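Local coordinates for protein N-acetylmuramoyl-l-alanine amidase (Bartonella henselae, PDB 3NE8) that probably hydrolyses the amide bond between N-acetylmuramic acid and L-alanine of peptidoglycan, as a zinc-dependent amidase of bacterial cell-wall remodelling, at residues A[14-19]-A[58-63]; A[37-42]-A[215-220]; A[90-95]-A[197-202]; A[110-115]-A[172-177]. All coordinates share one frame; numbering follows the deposited sequence.

Contact 1. Residues A[14-19]-A[58-63]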
loop_
_atom_site.group_PDB
_atom_site.type_symbol
_atom_site.label_atom_id
_atom_site.label_comp_id
_atom_site.label_asym_id
_atom_site.label_seq_id
_atom_site.Cartn_x
_atom_site.Cartn_y
_atom_site.Cartn_z
ATOM N N GLY A 14 23.411 21.080 -4.929
ATOM C CA GLY A 14 23.329 22.458 -4.469
ATOM C C GLY A 14 24.679 23.049 -4.117
ATOM O O GLY A 14 25.589 22.356 -3.660
ATOM N N GLY A 15 24.812 24.351 -4.342
ATOM C CA GLY A 15 26.020 25.069 -3.992
ATOM C C GLY A 15 27.200 24.555 -4.784
ATOM O O GLY A 15 27.146 24.457 -6.010
ATOM N N ILE A 16 28.276 24.241 -4.079
ATOM C CA ILE A 16 29.490 23.765 -4.725
ATOM C C ILE A 16 29.258 22.475 -5.517
ATOM O O ILE A 16 30.014 22.162 -6.438
ATOM C CB ILE A 16 30.638 23.567 -3.703
ATOM C CG1 ILE A 16 31.963 23.296 -4.420
ATOM C CG2 ILE A 16 30.304 22.451 -2.723
ATOM C CD1 ILE A 16 32.419 24.431 -5.303
ATOM N N ASP A 17 28.213 21.730 -5.162
ATOM C CA ASP A 17 27.885 20.490 -5.866
ATOM C C ASP A 17 26.862 20.780 -6.970
ATOM O O ASP A 17 25.660 20.886 -6.711
ATOM C CB ASP A 17 27.334 19.456 -4.877
ATOM C CG ASP A 17 26.956 18.144 -5.544
ATOM O OD1 ASP A 17 27.263 17.951 -6.737
ATOM O OD2 ASP A 17 26.361 17.291 -4.857
ATOM N N GLY A 18 27.334 20.899 -8.204
ATOM C CA GLY A 18 26.437 21.147 -9.316
ATOM C C GLY A 18 25.658 19.921 -9.761
ATOM O O GLY A 18 24.672 20.036 -10.491
ATOM N N GLY A 19 26.088 18.737 -9.327
ATOM C CA GLY A 19 25.527 17.501 -9.843
ATOM C C GLY A 19 25.884 17.284 -11.305
ATOM O O GLY A 19 26.875 17.835 -11.804
ATOM N N ASP A 58 20.400 28.137 -3.570
ATOM C CA ASP A 58 21.560 27.422 -4.073
ATOM C C ASP A 58 22.585 27.262 -2.960
ATOM O O ASP A 58 23.518 28.062 -2.846
ATOM C CB ASP A 58 22.167 28.184 -5.251
ATOM C CG ASP A 58 23.284 27.423 -5.911
ATOM O OD1 ASP A 58 23.245 26.187 -5.890
ATOM O OD2 ASP A 58 24.203 28.070 -6.451
ATOM N N ILE A 59 22.398 26.249 -2.126
ATOM C CA ILE A 59 23.332 25.955 -1.050
ATOM C C ILE A 59 23.640 24.465 -1.046
ATOM O O ILE A 59 22.843 23.645 -1.515
ATOM C CB ILE A 59 22.767 26.338 0.338
ATOM C CG1 ILE A 59 21.405 25.679 0.573
ATOM C CG2 ILE A 59 22.680 27.849 0.490
ATOM C CD1 ILE A 59 20.913 25.757 2.009
ATOM N N PHE A 60 24.799 24.124 -0.496
ATOM C CA PHE A 60 25.235 22.744 -0.334
ATOM C C PHE A 60 24.720 22.196 0.999
ATOM O O PHE A 60 24.820 22.868 2.026
ATOM C CB PHE A 60 26.770 22.693 -0.370
ATOM C CG PHE A 60 27.357 21.315 -0.148
ATOM C CD1 PHE A 60 27.593 20.467 -1.227
ATOM C CD2 PHE A 60 27.675 20.865 1.127
ATOM C CE1 PHE A 60 28.137 19.202 -1.037
ATOM C CE2 PHE A 60 28.210 19.595 1.319
ATOM C CZ PHE A 60 28.447 18.771 0.242
ATOM N N LEU A 61 24.178 20.979 0.982
ATOM C CA LEU A 61 23.761 20.287 2.200
ATOM C C LEU A 61 24.256 18.859 2.175
ATOM O O LEU A 61 24.080 18.146 1.188
ATOM C CB LEU A 61 22.236 20.249 2.315
ATOM C CG LEU A 61 21.480 21.553 2.550
ATOM C CD1 LEU A 61 19.971 21.289 2.480
ATOM C CD2 LEU A 61 21.863 22.161 3.879
ATOM N N ARG A 62 24.868 18.433 3.272
ATOM C CA ARG A 62 25.187 17.024 3.437
ATOM C C ARG A 62 23.909 16.190 3.457
ATOM O O ARG A 62 22.842 16.659 3.867
ATOM C CB ARG A 62 25.988 16.811 4.716
ATOM C CG ARG A 62 27.394 17.400 4.624
ATOM C CD ARG A 62 28.416 16.480 5.193
ATOM N NE ARG A 62 29.755 16.696 4.648
ATOM C CZ ARG A 62 30.741 15.840 4.855
ATOM N NH1 ARG A 62 30.506 14.746 5.569
ATOM N NH2 ARG A 62 31.946 16.056 4.353
ATOM N N LEU A 63 24.020 14.941 3.028
ATOM C CA LEU A 63 22.854 14.065 2.968
ATOM C C LEU A 63 22.195 13.900 4.343
ATOM O O LEU A 63 20.958 13.920 4.452
ATOM C CB LEU A 63 23.231 12.717 2.354
ATOM C CG LEU A 63 23.802 12.807 0.930
ATOM C CD1 LEU A 63 24.017 11.410 0.365
ATOM C CD2 LEU A 63 22.911 13.630 0.008
HETATM O O HOH W 1 24.588 19.979 -2.008
#
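G15 and D58 make the direct hydrogen bond between the loops that follow strands 5-11 and 49-53. G15 N donates to D58 OD1 over 2.9 Å with an N-H...O angle of 156°, and it reaches the oxygen from above the carboxylate plane, 48° out of it. D58 CG lies anti to the backbone N (chi1 -174°), which carries the carboxylate across to the turn. Its other oxygen, OD2, forms a salt bridge with K29, whose NZ also bonds to G15 O, so one lysine ties both sides together. A weaker polar layer uses backbone CH groups: G14 CA lies 3.2 Å from I59 O, and F60 CA 3.4 Å from G14 O. G14 O also accepts from a water at 3.1 Å, and the same water accepts a hydrogen bond from L61 N. Apolar contact comes from the F60 ring, whose CD1 edge meets D17 CB in the ring plane at 3.8 Å. I16 CG2 approaches the ring at a slant, but I16 was modelled in two conformers and its part is less certain. Within 14-19, G14 to D17 form a type II' beta turn with G15 at positive phi, and the next bend is an Asx turn, G19 N donating to D17 OD1 over 3.0 Å. D17 OD2 accepts from H13 ND1, so D17 stands in the second shell of the zinc that H13 binds. The chemistry implies a turn fixed mainly through its backbone, while the D17 carboxylate, besides closing the Asx turn, bonds to H13 and may polarise its imidazole, perhaps strengthening it as a ligand.

Contact 2. Residues A[37-42]-A[215-220]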
loop_
_atom_site.group_PDB
_atom_site.type_symbol
_atom_site.label_atom_id
_atom_site.label_comp_id
_atom_site.label_asym_id
_atom_site.label_seq_id
_atom_site.Cartn_x
_atom_site.Cartn_y
_atom_site.Cartn_z
ATOM N N ARG A 37 10.343 23.133 -6.777
ATOM C CA ARG A 37 9.463 24.295 -6.697
ATOM C C ARG A 37 8.147 24.044 -7.454
ATOM O O ARG A 37 7.071 24.448 -7.002
ATOM C CB ARG A 37 10.202 25.538 -7.196
ATOM C CG ARG A 37 11.283 25.984 -6.229
ATOM C CD ARG A 37 12.216 27.002 -6.831
ATOM N NE ARG A 37 13.048 27.625 -5.799
ATOM C CZ ARG A 37 14.035 28.483 -6.040
ATOM N NH1 ARG A 37 14.382 28.772 -7.291
ATOM N NH2 ARG A 37 14.694 29.034 -5.022
ATOM N N ALA A 38 8.230 23.378 -8.605
ATOM C CA ALA A 38 7.023 23.059 -9.365
ATOM C C ALA A 38 6.132 22.071 -8.609
ATOM O O ALA A 38 4.907 22.207 -8.597
ATOM C CB ALA A 38 7.393 22.499 -10.730
ATOM N N LEU A 39 6.749 21.070 -7.992
ATOM C CA LEU A 39 5.998 20.093 -7.214
ATOM C C LEU A 39 5.370 20.752 -5.982
ATOM O O LEU A 39 4.213 20.489 -5.643
ATOM C CB LEU A 39 6.891 18.901 -6.868
ATOM C CG LEU A 39 6.264 17.789 -6.022
ATOM C CD1 LEU A 39 4.960 17.279 -6.628
ATOM C CD2 LEU A 39 7.262 16.664 -5.882
ATOM N N ARG A 40 6.120 21.635 -5.322
ATOM C CA ARG A 40 5.534 22.426 -4.242
ATOM C C ARG A 40 4.297 23.188 -4.720
ATOM O O ARG A 40 3.249 23.170 -4.069
ATOM C CB ARG A 40 6.578 23.395 -3.671
ATOM C CG ARG A 40 6.046 24.398 -2.642
ATOM C CD ARG A 40 7.153 25.401 -2.209
ATOM N NE ARG A 40 7.576 26.281 -3.303
ATOM C CZ ARG A 40 8.650 27.078 -3.275
ATOM N NH1 ARG A 40 9.418 27.090 -2.214
ATOM N NH2 ARG A 40 8.966 27.847 -4.317
ATOM N N ASP A 41 4.411 23.848 -5.866
ATOM C CA ASP A 41 3.296 24.607 -6.405
ATOM C C ASP A 41 2.086 23.712 -6.669
ATOM O O ASP A 41 0.964 24.071 -6.344
ATOM C CB ASP A 41 3.708 25.316 -7.690
ATOM C CG ASP A 41 2.624 26.233 -8.228
ATOM O OD1 ASP A 41 2.257 27.196 -7.523
ATOM O OD2 ASP A 41 2.141 25.993 -9.357
ATOM N N GLU A 42 2.308 22.554 -7.280
ATOM C CA GLU A 42 1.208 21.634 -7.547
ATOM C C GLU A 42 0.556 21.171 -6.249
ATOM O O GLU A 42 -0.666 21.085 -6.165
ATOM C CB GLU A 42 1.691 20.440 -8.377
ATOM C CG GLU A 42 2.118 20.792 -9.806
ATOM C CD GLU A 42 1.005 21.410 -10.621
ATOM O OE1 GLU A 42 -0.123 20.884 -10.594
ATOM O OE2 GLU A 42 1.259 22.427 -11.301
ATOM N N SER A 215 1.597 14.801 -11.769
ATOM C CA SER A 215 1.355 13.380 -11.559
ATOM C C SER A 215 1.851 12.961 -10.176
ATOM O O SER A 215 1.170 12.240 -9.440
ATOM C CB SER A 215 2.061 12.573 -12.645
ATOM O OG SER A 215 1.874 11.179 -12.438
ATOM N N ILE A 216 3.049 13.400 -9.811
ATOM C CA ILE A 216 3.562 13.083 -8.484
ATOM C C ILE A 216 2.671 13.662 -7.388
ATOM O O ILE A 216 2.409 13.002 -6.380
ATOM C CB ILE A 216 5.031 13.514 -8.332
ATOM C CG1 ILE A 216 5.893 12.751 -9.343
ATOM C CG2 ILE A 216 5.526 13.290 -6.905
ATOM C CD1 ILE A 216 7.302 13.220 -9.434
ATOM N N ALA A 217 2.157 14.872 -7.594
ATOM C CA ALA A 217 1.270 15.487 -6.607
ATOM C C ALA A 217 0.002 14.653 -6.420
ATOM O O ALA A 217 -0.472 14.476 -5.292
ATOM C CB ALA A 217 0.926 16.917 -7.002
ATOM N N TYR A 218 -0.536 14.124 -7.514
ATOM C CA TYR A 218 -1.689 13.239 -7.441
ATOM C C TYR A 218 -1.347 11.984 -6.640
ATOM O O TYR A 218 -2.131 11.548 -5.787
ATOM C CB TYR A 218 -2.161 12.883 -8.854
ATOM C CG TYR A 218 -3.370 11.976 -8.894
ATOM C CD1 TYR A 218 -4.626 12.438 -8.524
ATOM C CD2 TYR A 218 -3.254 10.658 -9.305
ATOM C CE1 TYR A 218 -5.738 11.604 -8.563
ATOM C CE2 TYR A 218 -4.363 9.816 -9.352
ATOM C CZ TYR A 218 -5.592 10.298 -8.977
ATOM O OH TYR A 218 -6.678 9.450 -9.029
ATOM N N SER A 219 -0.184 11.400 -6.907
ATOM C CA SER A 219 0.252 10.230 -6.158
ATOM C C SER A 219 0.362 10.530 -4.676
ATOM O O SER A 219 0.004 9.697 -3.843
ATOM C CB SER A 219 1.590 9.706 -6.671
ATOM O OG SER A 219 1.439 9.227 -7.997
ATOM N N ILE A 220 0.879 11.713 -4.344
ATOM C CA ILE A 220 0.984 12.127 -2.950
ATOM C C ILE A 220 -0.384 12.244 -2.292
ATOM O O ILE A 220 -0.583 11.789 -1.157
ATOM C CB ILE A 220 1.787 13.439 -2.812
ATOM C CG1 ILE A 220 3.252 13.182 -3.176
ATOM C CG2 ILE A 220 1.646 14.005 -1.397
ATOM C CD1 ILE A 220 4.073 14.452 -3.340
#
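Two helices of the layer covering one face of the central mixed sheet cross here, L39 of helix 28-45 meeting I216, A217 and I220 of helix 206-227. The short segments approach to 9.2 Å between axes and cross at -51°, close to the value expected when ridges of residues four apart lie in each other's grooves. L39 carries most of the contact. Its CG stands anti to the backbone N (chi1 179°), and the two methyls spread over the other helix. CD2 meets I216 CG2 at 3.9 Å, the two side chains crossing at about a right angle. CD1 goes lower, to 3.8 Å from A217 N, and lies 4.1 Å from A217 CB; this branch touches the backbone because alanine leaves the surface low. I220 CD1 approaches the same methyl more distantly, at 4.4 Å. One turn further along, E42 CB meets A217 CB at 3.9 Å, where the two backbones come nearest, with 6.2 Å between the CA atoms. E42 contributes only its aliphatic base across this contact: its chain bends at chi2 (-60°), and OE2 has a long, weak ion pair with K45. Beneath the helices L39 rests on L9 and I220 on V7, both of strand 5-11, while L43 fills in beside A217 and I220. I220 also reaches F151 of helix 135-161, a further helix packed alongside. Cohesion between the helices is therefore apolar: L39 CD1 and E42 CB close on the small A217 while L39 CD2 packs on I216, and the carboxylate end of E42 remains at the margin.

Contact 3. Residues A[90-95]-A[197-202]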
loop_
_atom_site.group_PDB
_atom_site.type_symbol
_atom_site.label_atom_id
_atom_site.label_comp_id
_atom_site.label_asym_id
_atom_site.label_seq_id
_atom_site.Cartn_x
_atom_site.Cartn_y
_atom_site.Cartn_z
ATOM N N SER A 90 22.449 5.244 -22.879
ATOM C CA SER A 90 21.235 4.908 -23.620
ATOM C C SER A 90 20.032 4.751 -22.688
ATOM O O SER A 90 18.883 4.718 -23.137
ATOM C CB SER A 90 21.438 3.621 -24.425
ATOM O OG SER A 90 21.789 2.546 -23.572
ATOM N N LEU A 91 20.313 4.640 -21.395
ATOM C CA LEU A 91 19.279 4.507 -20.376
ATOM C C LEU A 91 18.580 5.840 -20.136
ATOM O O LEU A 91 19.221 6.885 -19.973
ATOM C CB LEU A 91 19.885 3.991 -19.069
ATOM C CG LEU A 91 20.068 2.478 -18.918
ATOM C CD1 LEU A 91 21.225 2.153 -17.994
ATOM C CD2 LEU A 91 18.796 1.856 -18.394
ATOM N N ARG A 92 17.256 5.811 -20.120
ATOM C CA ARG A 92 16.499 7.037 -19.930
ATOM C C ARG A 92 15.139 6.727 -19.341
ATOM O O ARG A 92 14.671 5.578 -19.375
ATOM C CB ARG A 92 16.333 7.778 -21.256
ATOM C CG ARG A 92 15.598 6.983 -22.314
ATOM C CD ARG A 92 15.349 7.818 -23.557
ATOM N NE ARG A 92 14.462 8.942 -23.275
ATOM C CZ ARG A 92 13.644 9.492 -24.166
ATOM N NH1 ARG A 92 13.595 9.023 -25.407
ATOM N NH2 ARG A 92 12.872 10.510 -23.814
ATOM N N GLY A 93 14.505 7.754 -18.790
ATOM C CA GLY A 93 13.160 7.631 -18.264
ATOM C C GLY A 93 13.080 7.824 -16.764
ATOM O O GLY A 93 14.046 7.602 -16.029
ATOM N N ALA A 94 11.914 8.248 -16.301
ATOM C CA ALA A 94 11.693 8.435 -14.873
ATOM C C ALA A 94 11.913 7.125 -14.121
ATOM O O ALA A 94 11.570 6.046 -14.616
ATOM C CB ALA A 94 10.294 8.982 -14.619
ATOM N N THR A 95 12.490 7.231 -12.925
ATOM C CA THR A 95 12.781 6.081 -12.079
ATOM C C THR A 95 12.508 6.464 -10.635
ATOM O O THR A 95 12.730 7.614 -10.239
ATOM C CB THR A 95 14.279 5.682 -12.152
ATOM O OG1 THR A 95 14.745 5.748 -13.503
ATOM C CG2 THR A 95 14.510 4.276 -11.626
ATOM N N LYS A 197 20.579 12.249 -23.980
ATOM C CA LYS A 197 20.285 13.489 -24.694
ATOM C C LYS A 197 18.801 13.776 -24.809
ATOM O O LYS A 197 18.390 14.938 -24.791
ATOM C CB LYS A 197 20.897 13.448 -26.093
ATOM C CG LYS A 197 22.392 13.298 -26.079
ATOM C CD LYS A 197 23.056 14.618 -25.753
ATOM C CE LYS A 197 24.546 14.449 -25.548
ATOM N NZ LYS A 197 24.823 13.769 -24.251
ATOM N N GLU A 198 17.998 12.727 -24.950
ATOM C CA GLU A 198 16.557 12.893 -25.041
ATOM C C GLU A 198 15.974 13.312 -23.695
ATOM O O GLU A 198 15.118 14.200 -23.628
ATOM C CB GLU A 198 15.891 11.618 -25.561
ATOM C CG GLU A 198 16.241 11.297 -27.005
ATOM C CD GLU A 198 15.858 12.416 -27.952
ATOM O OE1 GLU A 198 14.786 13.030 -27.760
ATOM O OE2 GLU A 198 16.631 12.677 -28.896
ATOM N N ASP A 199 16.428 12.683 -22.613
ATOM C CA ASP A 199 15.991 13.116 -21.288
ATOM C C ASP A 199 16.382 14.570 -21.028
ATOM O O ASP A 199 15.613 15.317 -20.426
ATOM C CB ASP A 199 16.543 12.210 -20.181
ATOM C CG ASP A 199 15.700 10.963 -19.966
ATOM O OD1 ASP A 199 14.815 10.670 -20.805
ATOM O OD2 ASP A 199 15.928 10.262 -18.962
ATOM N N GLU A 200 17.574 14.976 -21.456
ATOM C CA GLU A 200 17.985 16.358 -21.264
ATOM C C GLU A 200 16.975 17.319 -21.896
ATOM O O GLU A 200 16.653 18.356 -21.313
ATOM C CB GLU A 200 19.396 16.602 -21.802
ATOM C CG GLU A 200 19.872 18.031 -21.556
ATOM C CD GLU A 200 21.312 18.255 -21.939
ATOM O OE1 GLU A 200 22.029 17.275 -22.216
ATOM O OE2 GLU A 200 21.737 19.429 -21.956
ATOM N N LYS A 201 16.459 16.973 -23.074
ATOM C CA LYS A 201 15.467 17.825 -23.740
ATOM C C LYS A 201 14.154 17.919 -22.962
ATOM O O LYS A 201 13.533 18.982 -22.920
ATOM C CB LYS A 201 15.206 17.362 -25.177
ATOM C CG LYS A 201 16.327 17.699 -26.142
ATOM C CD LYS A 201 15.991 17.256 -27.560
ATOM C CE LYS A 201 17.049 17.723 -28.545
ATOM N NZ LYS A 201 16.713 17.368 -29.956
ATOM N N LEU A 202 13.731 16.822 -22.341
ATOM C CA LEU A 202 12.559 16.859 -21.472
ATOM C C LEU A 202 12.837 17.679 -20.226
ATOM O O LEU A 202 12.028 18.516 -19.816
ATOM C CB LEU A 202 12.165 15.445 -21.046
ATOM C CG LEU A 202 11.768 14.492 -22.170
ATOM C CD1 LEU A 202 11.514 13.099 -21.629
ATOM C CD2 LEU A 202 10.536 15.012 -22.907
HETATM O O HOH W 2 12.241 9.715 -21.012
#
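D199 offers both carboxylate oxygens to the 90-95 segment. OD2 is gripped twice, by G93 N and by Y193 N, and OD1 takes R92 NE and a water. The contact joins the loop leading into strand 94-99, in the central sheet of this zinc amidase fold, to the short helix 197-203. G93 N donates over 2.9 Å in a nearly straight bond (170°), using the syn lone pair of OD2. R92 NE reaches OD1 over 3.0 Å as part of a salt bridge; the oxygen lies close to the guanidinium plane, whereas the nitrogen stands above the carboxylate plane, the two planes being 74° apart. R92 CG sits between its own backbone N and carbonyl carbon (chi1 60°), and a bend at chi3 folds the guanidinium back over the helix. The water donates to D199 OD1 over 2.8 Å and accepts weakly from R92 NH2, bridging the two groups beside the direct bond. With its charge spread over four partners, D199 is probably well stabilised as a carboxylate. L202 CD1 lies at the guanidinium edge, 3.6 Å from R92 NH2. E198 CB covers one guanidinium face, centred over it and 3.4 Å from R92 CZ.

Contact 4. Residues A[110-115]-A[172-177]. With ZN (zinc ion), chain B.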
loop_
_atom_site.group_PDB
_atom_site.type_symbol
_atom_site.label_atom_id
_atom_site.label_comp_id
_atom_site.label_asym_id
_atom_site.label_seq_id
_atom_site.Cartn_x
_atom_site.Cartn_y
_atom_site.Cartn_z
ATOM N N SER A 110 25.747 1.326 -8.737
ATOM C CA SER A 110 26.747 2.320 -9.095
ATOM C C SER A 110 26.219 3.726 -8.844
ATOM O O SER A 110 26.958 4.606 -8.406
ATOM C CB SER A 110 27.144 2.165 -10.561
ATOM O OG SER A 110 28.261 2.977 -10.863
ATOM N N LEU A 111 24.935 3.936 -9.127
ATOM C CA LEU A 111 24.334 5.248 -8.916
ATOM C C LEU A 111 24.367 5.638 -7.441
ATOM O O LEU A 111 24.739 6.759 -7.104
ATOM C CB LEU A 111 22.905 5.282 -9.453
ATOM C CG LEU A 111 22.120 6.580 -9.242
ATOM C CD1 LEU A 111 22.792 7.773 -9.933
ATOM C CD2 LEU A 111 20.686 6.400 -9.726
ATOM N N ALA A 112 23.984 4.724 -6.557
ATOM C CA ALA A 112 24.024 5.016 -5.127
ATOM C C ALA A 112 25.442 5.291 -4.643
ATOM O O ALA A 112 25.659 6.188 -3.836
ATOM C CB ALA A 112 23.394 3.889 -4.322
ATOM N N GLU A 113 26.408 4.519 -5.131
ATOM C CA GLU A 113 27.799 4.732 -4.747
ATOM C C GLU A 113 28.219 6.156 -5.066
ATOM O O GLU A 113 28.811 6.848 -4.235
ATOM C CB GLU A 113 28.723 3.757 -5.479
ATOM C CG GLU A 113 28.612 2.313 -5.014
ATOM C CD GLU A 113 29.389 1.350 -5.900
ATOM O OE1 GLU A 113 29.541 0.171 -5.512
ATOM O OE2 GLU A 113 29.849 1.771 -6.984
ATOM N N SER A 114 27.905 6.596 -6.278
ATOM C CA SER A 114 28.291 7.928 -6.721
ATOM C C SER A 114 27.522 9.022 -5.990
ATOM O O SER A 114 28.093 10.043 -5.598
ATOM C CB SER A 114 28.086 8.065 -8.230
ATOM O OG SER A 114 29.007 7.259 -8.937
ATOM N N GLU A 115 26.220 8.821 -5.813
ATOM C CA GLU A 115 25.381 9.833 -5.189
ATOM C C GLU A 115 25.662 10.005 -3.699
ATOM O O GLU A 115 25.455 11.087 -3.142
ATOM C CB GLU A 115 23.906 9.541 -5.464
ATOM C CG GLU A 115 23.554 9.808 -6.911
ATOM C CD GLU A 115 23.810 11.253 -7.248
ATOM O OE1 GLU A 115 24.854 11.582 -7.871
ATOM O OE2 GLU A 115 22.986 12.078 -6.824
ATOM N N ARG A 172 13.430 0.725 -8.561
ATOM C CA ARG A 172 14.711 0.116 -8.240
ATOM C C ARG A 172 15.093 0.439 -6.801
ATOM O O ARG A 172 14.357 1.127 -6.086
ATOM C CB ARG A 172 15.784 0.581 -9.228
ATOM C CG ARG A 172 15.426 0.236 -10.663
ATOM C CD ARG A 172 16.524 0.553 -11.652
ATOM N NE ARG A 172 16.081 0.257 -13.014
ATOM C CZ ARG A 172 16.893 -0.032 -14.025
ATOM N NH1 ARG A 172 18.206 -0.078 -13.840
ATOM N NH2 ARG A 172 16.381 -0.277 -15.224
ATOM N N TYR A 173 16.234 -0.068 -6.354
ATOM C CA TYR A 173 16.638 0.159 -4.972
ATOM C C TYR A 173 18.127 -0.052 -4.783
ATOM O O TYR A 173 18.765 -0.820 -5.511
ATOM C CB TYR A 173 15.822 -0.697 -3.992
ATOM C CG TYR A 173 15.639 -2.129 -4.425
ATOM C CD1 TYR A 173 16.588 -3.093 -4.125
ATOM C CD2 TYR A 173 14.501 -2.519 -5.117
ATOM C CE1 TYR A 173 16.417 -4.413 -4.523
ATOM C CE2 TYR A 173 14.321 -3.832 -5.516
ATOM C CZ TYR A 173 15.282 -4.767 -5.213
ATOM O OH TYR A 173 15.114 -6.079 -5.604
ATOM N N ALA A 174 18.683 0.676 -3.826
ATOM C CA ALA A 174 20.090 0.571 -3.481
ATOM C C ALA A 174 20.301 1.344 -2.195
ATOM O O ALA A 174 19.362 1.931 -1.656
ATOM C CB ALA A 174 20.979 1.119 -4.602
ATOM N N ASP A 175 21.532 1.345 -1.698
ATOM C CA ASP A 175 21.823 1.890 -0.381
ATOM C C ASP A 175 22.090 3.400 -0.435
ATOM O O ASP A 175 23.208 3.861 -0.187
ATOM C CB ASP A 175 23.014 1.132 0.211
ATOM C CG ASP A 175 23.241 1.437 1.673
ATOM O OD1 ASP A 175 22.305 1.885 2.365
ATOM O OD2 ASP A 175 24.379 1.205 2.136
ATOM N N PHE A 176 21.058 4.165 -0.767
ATOM C CA PHE A 176 21.145 5.628 -0.821
ATOM C C PHE A 176 21.086 6.224 0.589
ATOM O O PHE A 176 20.088 6.055 1.301
ATOM C CB PHE A 176 19.983 6.199 -1.636
ATOM C CG PHE A 176 20.055 5.902 -3.106
ATOM C CD1 PHE A 176 20.788 6.711 -3.954
ATOM C CD2 PHE A 176 19.369 4.823 -3.644
ATOM C CE1 PHE A 176 20.846 6.442 -5.317
ATOM C CE2 PHE A 176 19.422 4.552 -4.999
ATOM C CZ PHE A 176 20.154 5.358 -5.836
ATOM N N GLN A 177 22.138 6.933 0.988
ATOM C CA GLN A 177 22.179 7.503 2.331
ATOM C C GLN A 177 21.088 8.545 2.585
ATOM O O GLN A 177 20.659 8.733 3.722
ATOM C CB GLN A 177 23.562 8.094 2.627
ATOM C CG GLN A 177 24.676 7.059 2.645
ATOM C CD GLN A 177 24.329 5.852 3.488
ATOM O OE1 GLN A 177 24.345 5.911 4.719
ATOM N NE2 GLN A 177 24.007 4.744 2.830
HETATM ZN ZN ZN B . 21.821 13.360 -8.177
#
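Buried apolar packing joins A112 of helix 106-116 to A174 and F176, on and just after edge strand 170-174. A112 CB stands over the centre of the F176 ring in a CH-pi contact, 3.7 Å from the centroid and only 10° off the ring normal. The ring is turned toward the helix because F176 CG lies beside its backbone N (chi1 -69°), and its CE1 comes to 3.5 Å from A112 CA. A112 CB also meets A174 CB at 3.7 Å, so the methyl fits into the angle between ring and strand. L111 CD2 reaches the ring edge at F176 CZ, 4.1 Å away, and E115 CB comes near the rim at F176 CE1, 4.4 Å away. In the fold, the helix follows strand 94-99, the sheet neighbour of 170-174. It carries E115, whose OE2 binds the zinc ion at 2.2 Å alongside H13, E28, H82 and D84. A bend at chi2 (-60°) leads the carboxylate away from F176 to the metal. Such a fifth protein ligand is consistent with a self-inhibited state of the conformational switch proposed for these amidases. N116, the next residue, hydrogen-bonds through its side chain to D175 O and Q177 N.

Overall arrangement
Contact 4 supplies a zinc ligand and contact 1 flanks the site, their centres about 17 Å apart: D17 of contact 1 stands with its side chain about 7 Å from the metal, behind H13, while E115 of contact 4 binds it directly. They also touch, L63 CD1 lying 3.8 Å from E115 O. Contact 3 sits further out, the D199 side chain being about 13 Å from the zinc. It shares the sheet with contact 4 through neighbouring strands 94-99 and 170-174, T95 CG2 meeting R172 CD at 4.2 Å. Contact 2 is across the chain's centre from contact 4, centres about 24 Å apart, yet helix 28-45 leads back to the zinc through E28 and to contact 1 through K29.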